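Local coordinates for DNA damage response protein Rtt109, putative (Neosartorya fumigata, PDB 5ZB9) that probably acetylates lysines of histones, notably histone H3 in partnership with a chaperone, using acetyl-CoA as the acetyl donor, at residues 127-132 with 408-413. Numbering follows the deposited sequence.
Sequences HQRPGV and FWPDTG
The loop joining helix 111-127 to strand 133-140, part of an alpha-to-beta connection in the histone acetyltransferase domain, is met here by the segment 408-413 that leads into strand 417-419. His127 and Trp409 make the aromatic part of this meeting. The rings cross obliquely, with planes at 81° and 5.7 Å between the centroids of the imidazole and the indole's five-membered ring. The indole nitrogen approaches the imidazole at its edge, near the imidazole plane, so that Trp409 NE1 lies 3.9 Å from His127 ND1. Trp409 holds CG anti to its own backbone nitrogen (chi1 -174°), which carries the indole across to the imidazole, bringing NE1 to its ND1 side and leaving NE1 directed to Glu53 of strand 50-61, its weak hydrogen-bond acceptor. Elsewhere on the imidazole rim, near its plane, the carbonyl oxygen of Gly413 sits 4.3 Å from His127 NE2. Val80 of strand 71-82 touches both side chains, while His55 meets the imidazole nearly perpendicularly.

The other half is made by the methylenes of Arg129, against a proline ring and a backbone carbonyl: CG is 4.2 Å from Pro410 CD, and CD is 3.7 Å from the carbonyl oxygen of Phe408. A bend at chi3 (-77°) then turns the guanidinium back over its own segment, where one face rests on Val132 CG1 and NH2 bonds to Thr83 O and Thr87 OG1. A type II turn, with Val132 N donating to Arg129 O at 3.2 Å, carries the chain onward through Gly131. Across the two segments the contact therefore rests on an oblique ring pair and methylene contacts, whereas the indole N-H (weakly, to Glu53) and Arg129 NH2 (to Thr83 and Thr87) find their partners in strands or turns outside the two segments.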
# COMPACT_ATOMS: atom_id res chain seq x y z
N HIS A 127 -9.51 9.31 3.40
CA HIS A 127 -8.43 9.65 4.33
C HIS A 127 -7.66 10.87 3.86
O HIS A 127 -6.79 11.38 4.56
CB HIS A 127 -7.49 8.46 4.53
CG HIS A 127 -8.14 7.33 5.25
ND1 HIS A 127 -8.01 7.14 6.61
CD2 HIS A 127 -8.99 6.36 4.82
CE1 HIS A 127 -8.72 6.09 6.98
NE2 HIS A 127 -9.32 5.60 5.91
N GLN A 128 -8.01 11.33 2.67
CA GLN A 128 -7.52 12.58 2.14
C GLN A 128 -7.87 13.75 3.07
O GLN A 128 -9.04 13.97 3.37
CB GLN A 128 -8.09 12.82 0.75
CG GLN A 128 -7.61 14.09 0.08
CD GLN A 128 -6.12 14.05 -0.18
OE1 GLN A 128 -5.32 14.53 0.63
NE2 GLN A 128 -5.74 13.47 -1.32
N ARG A 129 -6.87 14.47 3.54
CA ARG A 129 -7.09 15.66 4.35
C ARG A 129 -6.77 16.90 3.53
O ARG A 129 -5.86 16.86 2.70
CB ARG A 129 -6.23 15.64 5.62
CG ARG A 129 -6.74 14.73 6.71
CD ARG A 129 -5.79 14.78 7.90
NE ARG A 129 -4.59 13.99 7.65
CZ ARG A 129 -3.40 14.23 8.20
NH1 ARG A 129 -3.24 15.26 9.03
NH2 ARG A 129 -2.37 13.44 7.92
N PRO A 130 -7.51 17.99 3.75
CA PRO A 130 -7.28 19.26 3.04
C PRO A 130 -5.88 19.82 3.27
O PRO A 130 -5.46 19.95 4.42
CB PRO A 130 -8.34 20.20 3.64
CG PRO A 130 -9.39 19.29 4.17
CD PRO A 130 -8.68 18.07 4.65
N GLY A 131 -5.18 20.13 2.19
CA GLY A 131 -3.84 20.69 2.29
C GLY A 131 -2.73 19.72 2.69
O GLY A 131 -1.57 20.12 2.74
N VAL A 132 -3.08 18.47 2.98
CA VAL A 132 -2.08 17.49 3.41
C VAL A 132 -1.74 16.48 2.32
O VAL A 132 -2.62 15.77 1.81
CB VAL A 132 -2.55 16.74 4.66
CG1 VAL A 132 -1.54 15.65 5.03
CG2 VAL A 132 -2.76 17.71 5.81
N PHE A 408 -6.39 16.06 13.71
CA PHE A 408 -7.70 15.46 13.49
C PHE A 408 -7.70 14.36 12.42
O PHE A 408 -7.33 14.59 11.26
CB PHE A 408 -8.73 16.53 13.11
CG PHE A 408 -10.12 15.99 12.91
CD1 PHE A 408 -10.81 15.39 13.96
CD2 PHE A 408 -10.75 16.08 11.67
CE1 PHE A 408 -12.09 14.89 13.78
CE2 PHE A 408 -12.03 15.58 11.48
CZ PHE A 408 -12.70 14.98 12.54
N TRP A 409 -8.12 13.17 12.82
CA TRP A 409 -8.18 12.01 11.93
C TRP A 409 -9.63 11.66 11.61
O TRP A 409 -10.31 11.02 12.41
CB TRP A 409 -7.47 10.83 12.58
CG TRP A 409 -7.33 9.61 11.71
CD1 TRP A 409 -8.34 8.90 11.13
CD2 TRP A 409 -6.12 8.95 11.34
NE1 TRP A 409 -7.83 7.84 10.41
CE2 TRP A 409 -6.46 7.85 10.53
CE3 TRP A 409 -4.76 9.19 11.62
CZ2 TRP A 409 -5.50 6.99 9.99
CZ3 TRP A 409 -3.81 8.33 11.09
CH2 TRP A 409 -4.19 7.25 10.28
N PRO A 410 -10.10 12.08 10.43
CA PRO A 410 -11.49 11.83 10.00
C PRO A 410 -11.80 10.34 9.87
O PRO A 410 -11.05 9.61 9.21
CB PRO A 410 -11.57 12.52 8.63
CG PRO A 410 -10.40 13.47 8.59
CD PRO A 410 -9.33 12.80 9.40
N ASP A 411 -12.89 9.89 10.48
CA ASP A 411 -13.28 8.49 10.35
C ASP A 411 -14.53 8.32 9.47
O ASP A 411 -15.66 8.28 9.95
CB ASP A 411 -13.49 7.86 11.74
CG ASP A 411 -14.59 8.52 12.54
OD1 ASP A 411 -14.91 9.70 12.27
OD2 ASP A 411 -15.14 7.86 13.45
N THR A 412 -14.29 8.24 8.17
CA THR A 412 -15.37 8.03 7.21
C THR A 412 -15.17 6.76 6.38
O THR A 412 -16.10 6.28 5.72
CB THR A 412 -15.51 9.23 6.26
OG1 THR A 412 -16.25 8.83 5.10
CG2 THR A 412 -14.13 9.74 5.83
N GLY A 413 -13.96 6.21 6.43
CA GLY A 413 -13.66 4.98 5.72
C GLY A 413 -13.45 3.80 6.65
O GLY A 413 -12.61 2.95 6.40